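Local atomic coordinates of alpha,alpha-trehalose-phosphate synthase (UDP-forming) (Burkholderia xenovorans, PDB entry 5HXA), a protein that belongs to glycosyltransferase family 20 and has the GT-B fold, in which two Rossmann-like domains face each other across a cleft. Residues A[93-98]-A[102-107]; A[218-221]-A[226-229]; A[379-384]-A[438-443]. All blocks are in the same frame, centred on the assembly; numbering follows the deposited sequence.

Contact 1: A[93-98]-A[102-107]; sequences LWPTFH and DLSRYD
The hydroxyls of Thr96 and Ser104 converge on one acceptor, the backbone O of Thr92 one turn back in the helix, and both hydrogen-bond to it. The two oxygens lie close together, Thr96 OG1 3.2 Å from Ser104 OG. In Thr96, OG1 sits beside the backbone N (chi1 -58°), which folds the hydroxyl back onto its own helix, a common way for a buried threonine to satisfy its oxygen. Ser104 brings a second hydroxyl to the same carbonyl from the returning chain, and its small side chain lets that chain run close to the helix.

Next to this polar spot, the ring of Pro95 makes the apolar part of the contact. Its CG rests 3.8 Å from Ser104 CA, while Pro95 CB meets Leu103 CB at 4.1 Å; Tyr275 packs on both Pro95 and Leu103. Having no N-H, proline leaves out one bond to the preceding turn, and the helix kinks there.

Each segment also has bonds of its own. His98, just past the helix, sends ND1 2.9 Å to Trp94 O, the acceptor lying in the imidazole plane; His98 N reaches the same oxygen from the opposite face of the carbonyl plane. The ND1 bond helps hold CE1 of His98 over the indole of Trp94, 3.2 Å above its plane. In 102-107, Arg105 curls back: its NH1 binds Ser104 O at 2.7 Å and Asp102 O at 3.1 Å, both in the guanidinium plane.

Tyr106 packs on Phe413 of the second subunit. Asp107 is the N-cap of helix 108-126, and the whole is a helix-loop-helix connection, joining helices 78-97 and 108-126 in the first Rossmann-like domain of the GT-B fold.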
ATOM      1  N   LEU A  93       7.093   3.140 -11.484  1.00 18.89           N
ATOM      2  CA  LEU A  93       5.643   3.183 -11.660  1.00 20.79           C
ATOM      3  C   LEU A  93       5.014   1.806 -11.468  1.00 21.06           C
ATOM      4  O   LEU A  93       4.029   1.663 -10.731  1.00 18.86           O
ATOM      5  CB  LEU A  93       5.288   3.746 -13.044  1.00 17.14           C
ATOM      6  CG  LEU A  93       5.672   5.207 -13.314  1.00 20.15           C
ATOM      7  CD1 LEU A  93       5.258   5.634 -14.729  1.00 21.68           C
ATOM      8  CD2 LEU A  93       5.073   6.143 -12.265  1.00 15.42           C
ATOM      9  N   TRP A  94       5.563   0.781 -12.132  1.00 20.14           N
ATOM     10  CA  TRP A  94       4.945  -0.544 -12.068  1.00 21.37           C
ATOM     11  C   TRP A  94       4.785  -1.049 -10.637  1.00 19.24           C
ATOM     12  O   TRP A  94       3.652  -1.400 -10.259  1.00 20.69           O
ATOM     13  CB  TRP A  94       5.729  -1.546 -12.928  1.00 19.14           C
ATOM     14  CG  TRP A  94       5.174  -2.950 -12.766  1.00 26.62           C
ATOM     15  CD1 TRP A  94       5.472  -3.861 -11.771  1.00 27.06           C
ATOM     16  CD2 TRP A  94       4.207  -3.576 -13.602  1.00 22.35           C
ATOM     17  NE1 TRP A  94       4.745  -5.014 -11.957  1.00 31.05           N
ATOM     18  CE2 TRP A  94       3.966  -4.869 -13.076  1.00 27.19           C
ATOM     19  CE3 TRP A  94       3.525  -3.176 -14.755  1.00 24.22           C
ATOM     20  CZ2 TRP A  94       3.072  -5.757 -13.664  1.00 30.18           C
ATOM     21  CZ3 TRP A  94       2.634  -4.066 -15.342  1.00 32.96           C
ATOM     22  CH2 TRP A  94       2.418  -5.341 -14.795  1.00 31.96           C
ATOM     23  N   PRO A  95       5.827  -1.118  -9.796  1.00 20.53           N
ATOM     24  CA  PRO A  95       5.594  -1.631  -8.432  1.00 16.24           C
ATOM     25  C   PRO A  95       4.649  -0.764  -7.613  1.00 16.41           C
ATOM     26  O   PRO A  95       3.786  -1.298  -6.905  1.00 18.77           O
ATOM     27  CB  PRO A  95       7.006  -1.686  -7.822  1.00 17.23           C
ATOM     28  CG  PRO A  95       7.832  -0.771  -8.654  1.00 25.00           C
ATOM     29  CD  PRO A  95       7.260  -0.858 -10.043  1.00 22.28           C
ATOM     30  N   THR A  96       4.772   0.565  -7.691  1.00 16.99           N
ATOM     31  CA  THR A  96       3.889   1.429  -6.906  1.00 16.62           C
ATOM     32  C   THR A  96       2.432   1.325  -7.355  1.00 18.78           C
ATOM     33  O   THR A  96       1.518   1.260  -6.518  1.00 15.94           O
ATOM     34  CB  THR A  96       4.367   2.881  -6.994  1.00 18.22           C
ATOM     35  OG1 THR A  96       5.710   2.957  -6.515  1.00 21.26           O
ATOM     36  CG2 THR A  96       3.495   3.785  -6.116  1.00 16.70           C
ATOM     37  N   PHE A  97       2.181   1.328  -8.668  1.00 15.54           N
ATOM     38  CA  PHE A  97       0.795   1.221  -9.125  1.00 15.76           C
ATOM     39  C   PHE A  97       0.182  -0.133  -8.770  1.00 20.59           C
ATOM     40  O   PHE A  97      -1.047  -0.248  -8.738  1.00 17.42           O
ATOM     41  CB  PHE A  97       0.684   1.438 -10.646  1.00 14.58           C
ATOM     42  CG  PHE A  97       0.737   2.890 -11.083  1.00 14.57           C
ATOM     43  CD1 PHE A  97       1.463   3.840 -10.361  1.00 17.59           C
ATOM     44  CD2 PHE A  97       0.056   3.295 -12.224  1.00 16.50           C
ATOM     45  CE1 PHE A  97       1.517   5.168 -10.786  1.00 17.87           C
ATOM     46  CE2 PHE A  97       0.094   4.619 -12.656  1.00 19.13           C
ATOM     47  CZ  PHE A  97       0.823   5.559 -11.936  1.00 19.67           C
ATOM     48  N   HIS A  98       1.008  -1.162  -8.528  1.00 16.97           N
ATOM     49  CA  HIS A  98       0.537  -2.447  -8.018  1.00 16.44           C
ATOM     50  C   HIS A  98       0.623  -2.538  -6.493  1.00 16.60           C
ATOM     51  O   HIS A  98       0.666  -3.647  -5.940  1.00 18.43           O
ATOM     52  CB  HIS A  98       1.303  -3.598  -8.692  1.00 16.57           C
ATOM     53  CG  HIS A  98       0.925  -3.788 -10.131  1.00 20.48           C
ATOM     54  ND1 HIS A  98       1.524  -3.086 -11.159  1.00 20.80           N
ATOM     55  CD2 HIS A  98      -0.027  -4.560 -10.712  1.00 21.21           C
ATOM     56  CE1 HIS A  98       0.973  -3.434 -12.310  1.00 21.78           C
ATOM     57  NE2 HIS A  98       0.027  -4.322 -12.067  1.00 18.76           N
ATOM     58  N   ASP A 102       7.106  -0.521  -1.524  1.00 18.76           N
ATOM     59  CA  ASP A 102       8.303  -1.032  -0.855  1.00 23.80           C
ATOM     60  C   ASP A 102       9.305  -1.625  -1.842  1.00 25.58           C
ATOM     61  O   ASP A 102      10.495  -1.711  -1.525  1.00 23.42           O
ATOM     62  CB  ASP A 102       7.936  -2.096   0.178  1.00 27.34           C
ATOM     63  CG  ASP A 102       7.279  -3.314  -0.448  1.00 25.80           C
ATOM     64  OD1 ASP A 102       6.145  -3.159  -0.972  1.00 20.83           O
ATOM     65  OD2 ASP A 102       7.879  -4.422  -0.424  1.00 24.66           O
ATOM     66  N   LEU A 103       8.849  -2.045  -3.022  1.00 23.99           N
ATOM     67  CA  LEU A 103       9.728  -2.547  -4.070  1.00 27.21           C
ATOM     68  C   LEU A 103      10.146  -1.465  -5.059  1.00 32.55           C
ATOM     69  O   LEU A 103      11.002  -1.723  -5.909  1.00 30.19           O
ATOM     70  CB  LEU A 103       9.041  -3.687  -4.829  1.00 22.24           C
ATOM     71  CG  LEU A 103       8.714  -4.933  -3.999  1.00 18.70           C
ATOM     72  CD1 LEU A 103       7.947  -5.960  -4.840  1.00 25.84           C
ATOM     73  CD2 LEU A 103       9.992  -5.538  -3.412  1.00 23.79           C
ATOM     74  N   SER A 104       9.565  -0.275  -4.959  1.00 22.25           N
ATOM     75  CA  SER A 104       9.851   0.823  -5.869  1.00 22.85           C
ATOM     76  C   SER A 104      11.178   1.484  -5.513  1.00 25.02           C
ATOM     77  O   SER A 104      11.592   1.514  -4.354  1.00 24.97           O
ATOM     78  CB  SER A 104       8.722   1.853  -5.815  1.00 19.43           C
ATOM     79  OG  SER A 104       8.886   2.898  -6.766  1.00 23.99           O
ATOM     80  N   ARG A 105      11.849   2.009  -6.528  1.00 23.48           N
ATOM     81  CA  ARG A 105      13.047   2.810  -6.327  1.00 23.22           C
ATOM     82  C   ARG A 105      12.935   4.026  -7.228  1.00 31.73           C
ATOM     83  O   ARG A 105      12.530   3.905  -8.385  1.00 40.08           O
ATOM     84  CB  ARG A 105      14.322   2.013  -6.652  1.00 24.43           C
ATOM     85  CG  ARG A 105      14.544   0.793  -5.757  1.00 35.69           C
ATOM     86  CD  ARG A 105      14.788   1.167  -4.292  1.00 42.73           C
ATOM     87  NE  ARG A 105      15.079  -0.008  -3.465  1.00 48.00           N
ATOM     88  CZ  ARG A 105      14.152  -0.772  -2.890  1.00 53.83           C
ATOM     89  NH1 ARG A 105      12.863  -0.491  -3.042  1.00 50.27           N
ATOM     90  NH2 ARG A 105      14.512  -1.820  -2.160  1.00 50.44           N
ATOM     91  N   TYR A 106      13.279   5.193  -6.704  1.00 24.36           N
ATOM     92  CA  TYR A 106      13.181   6.424  -7.472  1.00 22.79           C
ATOM     93  C   TYR A 106      14.572   6.975  -7.729  1.00 27.20           C
ATOM     94  O   TYR A 106      15.411   7.020  -6.825  1.00 25.37           O
ATOM     95  CB  TYR A 106      12.328   7.480  -6.758  1.00 22.83           C
ATOM     96  CG  TYR A 106      12.315   8.786  -7.521  1.00 23.45           C
ATOM     97  CD1 TYR A 106      11.664   8.882  -8.752  1.00 19.91           C
ATOM     98  CD2 TYR A 106      12.989   9.902  -7.042  1.00 23.04           C
ATOM     99  CE1 TYR A 106      11.665  10.064  -9.474  1.00 24.18           C
ATOM    100  CE2 TYR A 106      12.993  11.091  -7.752  1.00 21.20           C
ATOM    101  CZ  TYR A 106      12.329  11.163  -8.969  1.00 23.07           C
ATOM    102  OH  TYR A 106      12.335  12.333  -9.686  1.00 27.24           O
ATOM    103  N   ASP A 107      14.809   7.395  -8.966  1.00 22.77           N
ATOM    104  CA  ASP A 107      16.075   8.005  -9.334  1.00 25.42           C
ATOM    105  C   ASP A 107      15.803   9.180 -10.261  1.00 23.19           C
ATOM    106  O   ASP A 107      15.113   9.032 -11.277  1.00 23.15           O
ATOM    107  CB  ASP A 107      17.004   6.989 -10.005  1.00 25.13           C
ATOM    108  CG  ASP A 107      18.359   7.582 -10.340  1.00 30.91           C
ATOM    109  OD1 ASP A 107      19.222   7.648  -9.440  1.00 37.02           O
ATOM    110  OD2 ASP A 107      18.552   7.997 -11.497  1.00 32.40           O
TER

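Contact 2: A[218-221]-A[226-229]; sequences GMVH and FLKV
Val220 and Leu227 form the hydrogen-bonded pair of this antiparallel contact: Val220 N gives to Leu227 O at 2.8 Å, and Leu227 N returns a bond to Val220 O at 3.0 Å. A third bond, from Val229 N to Gly218 O, is nearly straight (170°) and extends the bonding to Gly218, next to Met219. Gly218 has a positive phi, easily adopted by glycine. Met219 with Lys228 and His221 with Phe226 are non-hydrogen-bonded pairs, with CA-H...O contacts from Met219 and Phe226 beside the true bonds.

Aromatic packing joins His221 to Phe226 as an offset stack, centroids 4.2 Å apart and planes at 22°; CE1 of Phe226 lies over the imidazole centre, and His221 CB makes a CH-pi contact over the phenyl face. On this more exposed face, which suits long or polar-tipped chains, Met219, bent at chi2, lays SD 3.8 Å from Lys228 CB.

Aliphatic contacts suit the other, buried face, where Val220 CG2 meets Val229 CG2 at 3.7 Å; beta-branched valines favour extended strands.

Strand 225-231 of this hairpin pairs with strand 190-193, whose Ile191 touches Leu227; strand 219-222 pairs with 212-214, and helix 196-208 packs on Val229.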
ATOM      1  N   GLY A 218     -19.071  12.557 -16.379  1.00 26.08           N
ATOM      2  CA  GLY A 218     -17.685  12.122 -16.300  1.00 26.11           C
ATOM      3  C   GLY A 218     -16.638  13.181 -16.596  1.00 24.26           C
ATOM      4  O   GLY A 218     -15.441  12.860 -16.652  1.00 20.64           O
ATOM      5  N   MET A 219     -17.039  14.430 -16.762  1.00 21.50           N
ATOM      6  CA  MET A 219     -16.098  15.492 -17.080  1.00 17.82           C
ATOM      7  C   MET A 219     -15.378  15.962 -15.821  1.00 21.80           C
ATOM      8  O   MET A 219     -15.925  15.914 -14.715  1.00 23.67           O
ATOM      9  CB  MET A 219     -16.828  16.663 -17.744  1.00 20.55           C
ATOM     10  CG  MET A 219     -17.485  16.309 -19.079  1.00 29.21           C
ATOM     11  SD  MET A 219     -16.325  15.764 -20.350  1.00 29.49           S
ATOM     12  CE  MET A 219     -15.461  17.288 -20.723  1.00 25.13           C
ATOM     13  N   VAL A 220     -14.134  16.414 -16.004  1.00 20.35           N
ATOM     14  CA  VAL A 220     -13.284  16.926 -14.937  1.00 17.71           C
ATOM     15  C   VAL A 220     -12.669  18.234 -15.413  1.00 24.72           C
ATOM     16  O   VAL A 220     -12.248  18.340 -16.570  1.00 19.31           O
ATOM     17  CB  VAL A 220     -12.173  15.921 -14.567  1.00 20.49           C
ATOM     18  CG1 VAL A 220     -11.143  16.575 -13.634  1.00 15.96           C
ATOM     19  CG2 VAL A 220     -12.770  14.675 -13.947  1.00 16.94           C
ATOM     20  N   HIS A 221     -12.615  19.227 -14.524  1.00 20.72           N
ATOM     21  CA  HIS A 221     -11.967  20.509 -14.785  1.00 21.03           C
ATOM     22  C   HIS A 221     -10.739  20.585 -13.893  1.00 24.47           C
ATOM     23  O   HIS A 221     -10.866  20.737 -12.675  1.00 20.33           O
ATOM     24  CB  HIS A 221     -12.919  21.665 -14.496  1.00 18.82           C
ATOM     25  CG  HIS A 221     -12.373  23.008 -14.876  1.00 19.85           C
ATOM     26  ND1 HIS A 221     -13.042  24.183 -14.610  1.00 25.88           N
ATOM     27  CD2 HIS A 221     -11.239  23.359 -15.527  1.00 23.71           C
ATOM     28  CE1 HIS A 221     -12.338  25.203 -15.075  1.00 27.54           C
ATOM     29  NE2 HIS A 221     -11.236  24.729 -15.632  1.00 25.28           N
ATOM     30  N   PHE A 226     -10.513  21.002 -19.426  1.00 22.24           N
ATOM     31  CA  PHE A 226     -11.566  20.012 -19.241  1.00 18.76           C
ATOM     32  C   PHE A 226     -11.155  18.712 -19.925  1.00 23.03           C
ATOM     33  O   PHE A 226     -10.474  18.722 -20.953  1.00 22.46           O
ATOM     34  CB  PHE A 226     -12.907  20.500 -19.805  1.00 18.63           C
ATOM     35  CG  PHE A 226     -13.725  21.324 -18.827  1.00 23.80           C
ATOM     36  CD1 PHE A 226     -13.429  22.662 -18.611  1.00 18.55           C
ATOM     37  CD2 PHE A 226     -14.778  20.753 -18.121  1.00 23.11           C
ATOM     38  CE1 PHE A 226     -14.171  23.432 -17.704  1.00 22.37           C
ATOM     39  CE2 PHE A 226     -15.524  21.513 -17.209  1.00 22.22           C
ATOM     40  CZ  PHE A 226     -15.226  22.855 -17.008  1.00 20.47           C
ATOM     41  N   LEU A 227     -11.574  17.591 -19.344  1.00 18.61           N
ATOM     42  CA  LEU A 227     -11.302  16.277 -19.917  1.00 18.19           C
ATOM     43  C   LEU A 227     -12.375  15.319 -19.426  1.00 20.94           C
ATOM     44  O   LEU A 227     -13.010  15.548 -18.391  1.00 20.90           O
ATOM     45  CB  LEU A 227      -9.906  15.754 -19.535  1.00 17.88           C
ATOM     46  CG  LEU A 227      -9.569  15.570 -18.052  1.00 19.02           C
ATOM     47  CD1 LEU A 227      -8.536  14.464 -17.862  1.00 19.57           C
ATOM     48  CD2 LEU A 227      -9.049  16.869 -17.406  1.00 20.40           C
ATOM     49  N   LYS A 228     -12.572  14.238 -20.179  1.00 19.73           N
ATOM     50  CA  LYS A 228     -13.478  13.167 -19.775  1.00 22.14           C
ATOM     51  C   LYS A 228     -12.664  12.043 -19.151  1.00 24.97           C
ATOM     52  O   LYS A 228     -11.631  11.644 -19.699  1.00 21.74           O
ATOM     53  CB  LYS A 228     -14.292  12.636 -20.960  1.00 24.14           C
ATOM     54  CG  LYS A 228     -15.355  11.605 -20.545  1.00 27.69           C
ATOM     55  CD  LYS A 228     -16.308  11.307 -21.677  1.00 42.25           C
ATOM     56  CE  LYS A 228     -17.357  10.278 -21.275  1.00 44.50           C
ATOM     57  NZ  LYS A 228     -18.228  10.769 -20.182  1.00 48.01           N
ATOM     58  N   VAL A 229     -13.115  11.546 -18.002  1.00 20.04           N
ATOM     59  CA  VAL A 229     -12.422  10.481 -17.286  1.00 16.47           C
ATOM     60  C   VAL A 229     -13.417   9.351 -17.064  1.00 20.70           C
ATOM     61  O   VAL A 229     -14.503   9.578 -16.522  1.00 21.88           O
ATOM     62  CB  VAL A 229     -11.839  10.978 -15.944  1.00 21.81           C
ATOM     63  CG1 VAL A 229     -10.974   9.903 -15.292  1.00 19.38           C
ATOM     64  CG2 VAL A 229     -11.008  12.254 -16.157  1.00 20.81           C
TER

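Contact 3: A[379-384]-A[438-443]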
ATOM      1  N   GLU A 379     -10.427 -15.457 -20.321  1.00 16.49           N
ATOM      2  CA  GLU A 379     -10.058 -16.465 -21.310  1.00 20.44           C
ATOM      3  C   GLU A 379     -10.312 -17.876 -20.797  1.00 20.12           C
ATOM      4  O   GLU A 379     -10.791 -18.736 -21.550  1.00 17.27           O
ATOM      5  CB  GLU A 379      -8.583 -16.300 -21.695  1.00 17.25           C
ATOM      6  CG  GLU A 379      -8.303 -14.980 -22.377  1.00 24.15           C
ATOM      7  CD  GLU A 379      -6.818 -14.665 -22.465  1.00 28.75           C
ATOM      8  OE1 GLU A 379      -6.015 -15.345 -21.799  1.00 28.86           O
ATOM      9  OE2 GLU A 379      -6.470 -13.730 -23.202  1.00 34.79           O
ATOM     10  N   TYR A 380      -9.978 -18.136 -19.526  1.00 16.62           N
ATOM     11  CA  TYR A 380     -10.219 -19.453 -18.942  1.00 17.50           C
ATOM     12  C   TYR A 380     -11.686 -19.829 -19.052  1.00 18.07           C
ATOM     13  O   TYR A 380     -12.027 -20.958 -19.436  1.00 17.86           O
ATOM     14  CB  TYR A 380      -9.796 -19.501 -17.456  1.00 14.98           C
ATOM     15  CG  TYR A 380     -10.261 -20.803 -16.819  1.00 17.20           C
ATOM     16  CD1 TYR A 380      -9.538 -21.982 -17.000  1.00 18.15           C
ATOM     17  CD2 TYR A 380     -11.454 -20.867 -16.095  1.00 18.33           C
ATOM     18  CE1 TYR A 380      -9.981 -23.190 -16.459  1.00 15.11           C
ATOM     19  CE2 TYR A 380     -11.913 -22.070 -15.550  1.00 18.29           C
ATOM     20  CZ  TYR A 380     -11.175 -23.229 -15.745  1.00 21.71           C
ATOM     21  OH  TYR A 380     -11.629 -24.416 -15.223  1.00 20.43           O
ATOM     22  N   VAL A 381     -12.574 -18.900 -18.685  1.00 16.98           N
ATOM     23  CA  VAL A 381     -14.007 -19.195 -18.706  1.00 17.69           C
ATOM     24  C   VAL A 381     -14.487 -19.402 -20.136  1.00 21.50           C
ATOM     25  O   VAL A 381     -15.171 -20.389 -20.438  1.00 19.15           O
ATOM     26  CB  VAL A 381     -14.797 -18.083 -17.992  1.00 15.91           C
ATOM     27  CG1 VAL A 381     -16.321 -18.322 -18.131  1.00 16.03           C
ATOM     28  CG2 VAL A 381     -14.401 -18.039 -16.515  1.00 17.12           C
ATOM     29  N   ALA A 382     -14.115 -18.492 -21.046  1.00 17.06           N
ATOM     30  CA  ALA A 382     -14.585 -18.599 -22.422  1.00 18.73           C
ATOM     31  C   ALA A 382     -14.024 -19.828 -23.130  1.00 18.68           C
ATOM     32  O   ALA A 382     -14.621 -20.287 -24.109  1.00 19.84           O
ATOM     33  CB  ALA A 382     -14.234 -17.334 -23.213  1.00 19.07           C
ATOM     34  N   SER A 383     -12.901 -20.378 -22.653  1.00 17.91           N
ATOM     35  CA  SER A 383     -12.360 -21.611 -23.232  1.00 22.27           C
ATOM     36  C   SER A 383     -13.188 -22.847 -22.897  1.00 23.31           C
ATOM     37  O   SER A 383     -13.028 -23.875 -23.560  1.00 21.55           O
ATOM     38  CB  SER A 383     -10.926 -21.866 -22.743  1.00 19.58           C
ATOM     39  OG  SER A 383     -10.029 -20.890 -23.226  1.00 21.21           O
ATOM     40  N   GLN A 384     -14.034 -22.794 -21.870  1.00 19.94           N
ATOM     41  CA  GLN A 384     -14.646 -24.015 -21.358  1.00 21.00           C
ATOM     42  C   GLN A 384     -15.649 -24.611 -22.342  1.00 22.77           C
ATOM     43  O   GLN A 384     -16.340 -23.901 -23.084  1.00 22.96           O
ATOM     44  CB  GLN A 384     -15.340 -23.744 -20.021  1.00 22.88           C
ATOM     45  CG  GLN A 384     -14.375 -23.297 -18.936  1.00 20.75           C
ATOM     46  CD  GLN A 384     -13.232 -24.287 -18.758  1.00 26.16           C
ATOM     47  OE1 GLN A 384     -13.463 -25.473 -18.504  1.00 22.16           O
ATOM     48  NE2 GLN A 384     -11.993 -23.813 -18.928  1.00 18.37           N
ATOM     49  N   ALA A 438     -22.541 -19.973 -17.705  1.00 19.04           N
ATOM     50  CA  ALA A 438     -23.488 -19.156 -18.458  1.00 22.15           C
ATOM     51  C   ALA A 438     -23.556 -17.732 -17.912  1.00 23.41           C
ATOM     52  O   ALA A 438     -23.615 -16.764 -18.685  1.00 20.96           O
ATOM     53  CB  ALA A 438     -24.873 -19.800 -18.431  1.00 22.31           C
ATOM     54  N   ASP A 439     -23.556 -17.588 -16.581  1.00 20.82           N
ATOM     55  CA  ASP A 439     -23.671 -16.271 -15.953  1.00 24.60           C
ATOM     56  C   ASP A 439     -22.473 -15.390 -16.271  1.00 19.68           C
ATOM     57  O   ASP A 439     -22.602 -14.163 -16.290  1.00 21.88           O
ATOM     58  CB  ASP A 439     -23.801 -16.394 -14.428  1.00 19.40           C
ATOM     59  CG  ASP A 439     -25.173 -16.888 -13.980  1.00 26.55           C
ATOM     60  OD1 ASP A 439     -26.051 -17.105 -14.837  1.00 23.40           O
ATOM     61  OD2 ASP A 439     -25.374 -17.051 -12.757  1.00 24.21           O
ATOM     62  N   MET A 440     -21.294 -15.988 -16.475  1.00 17.99           N
ATOM     63  CA  MET A 440     -20.099 -15.233 -16.824  1.00 17.93           C
ATOM     64  C   MET A 440     -19.992 -14.962 -18.321  1.00 23.42           C
ATOM     65  O   MET A 440     -19.560 -13.875 -18.718  1.00 24.68           O
ATOM     66  CB  MET A 440     -18.855 -15.974 -16.324  1.00 17.77           C
ATOM     67  CG  MET A 440     -18.738 -15.967 -14.803  1.00 17.00           C
ATOM     68  SD  MET A 440     -17.195 -16.714 -14.248  1.00 21.99           S
ATOM     69  CE  MET A 440     -17.560 -18.458 -14.437  1.00 22.09           C
ATOM     70  N   MET A 441     -20.413 -15.918 -19.161  1.00 21.11           N
ATOM     71  CA  MET A 441     -20.342 -15.730 -20.611  1.00 21.29           C
ATOM     72  C   MET A 441     -21.237 -14.583 -21.082  1.00 23.81           C
ATOM     73  O   MET A 441     -20.884 -13.851 -22.016  1.00 20.56           O
ATOM     74  CB  MET A 441     -20.728 -17.026 -21.334  1.00 21.30           C
ATOM     75  CG  MET A 441     -19.697 -18.148 -21.209  1.00 24.42           C
ATOM     76  SD  MET A 441     -18.142 -17.733 -22.037  1.00 21.51           S
ATOM     77  CE  MET A 441     -18.562 -18.033 -23.759  1.00 22.82           C
ATOM     78  N   ALA A 442     -22.410 -14.425 -20.477  1.00 23.39           N
ATOM     79  CA  ALA A 442     -23.344 -13.414 -20.976  1.00 24.00           C
ATOM     80  C   ALA A 442     -22.789 -11.998 -20.886  1.00 21.59           C
ATOM     81  O   ALA A 442     -22.830 -11.282 -21.902  1.00 23.49           O
ATOM     82  CB  ALA A 442     -24.690 -13.542 -20.250  1.00 28.84           C
ATOM     83  N   PRO A 443     -22.269 -11.521 -19.745  1.00 21.50           N
ATOM     84  CA  PRO A 443     -21.694 -10.167 -19.742  1.00 25.24           C
ATOM     85  C   PRO A 443     -20.402 -10.066 -20.534  1.00 21.65           C
ATOM     86  O   PRO A 443     -20.106  -8.987 -21.063  1.00 20.51           O
ATOM     87  CB  PRO A 443     -21.472  -9.879 -18.247  1.00 25.81           C
ATOM     88  CG  PRO A 443     -21.313 -11.215 -17.642  1.00 24.54           C
ATOM     89  CD  PRO A 443     -22.270 -12.097 -18.389  1.00 23.35           C
TER
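Val381 and Ala382 of helix 375-382 meet Met440 and Met441 of helix 430-446. Before them, Glu379 and Tyr380 are turned to other neighbours: the carboxylate of Glu379 forms a salt bridge with Arg351, and Tyr380 OH hydrogen-bonds to Ser361 O.

Val381 points toward the other helix and presents both its branches to Met440, whose side chain lies across it at about a right angle. Val381 CG2 is 3.8 Å from Met440 CE, and Val381 CG1 is 3.9 Å from Met440 CB. A bend at the last torsion of Met440 (chi3 -77°) brings the methyl round against both valine branches. A branched, rigid valine thus meets an unbranched, pliable methionine that can shape itself to it. Val381 O also takes a weak hydrogen bond from His437 NE2.

Ala382 is small enough to let the sulfur of Met441 come up to the backbone, with Met441 SD 3.7 Å from Ala382 CA. A bend at chi2 (-66°) swings the sulfur round to the first helix, although its CB starts off to one side. Ile241 of helix 238-247 also packs on Ala382.

Ser383 turns back onto its own helix. Its OG bonds to Glu379 O at 2.8 Å, and its N reaches that oxygen from the opposite face of the carbonyl plane. Gln384 follows, with NE2 bonded to Tyr380 O at 2.9 Å and also to Phe358 O, NE2 lying over one face of the Tyr380 ring, offset toward its rim.

Helix 375-382 links the adjacent parallel strands 363-366 and 391-395, a beta-alpha-beta crossover, and its largely apolar packing against helix 430-446 belongs to the helical layer flanking the parallel sheet in the second Rossmann-like domain of the GT-B fold.

Contacts 1 and 2 belong to the domain with the mixed sheet, contact 3 to the one with the parallel sheet; contacts 1 and 3 lie on opposite sides of the chain's centre, their centres 34 Å apart. None touches another, and no helix or strand is shared. Contact 3 is buried, and its two segments meet through apolar side chains and the backbone beside them, as suits a core layer, whereas contacts 1 and 2 are partly buried. Contact 2 is held by backbone bonds, with one face buried and aliphatic and the other more exposed. In contact 1, a loop doubling back on its helix, hydroxyls and a proline do the work, and the second subunit lies close by.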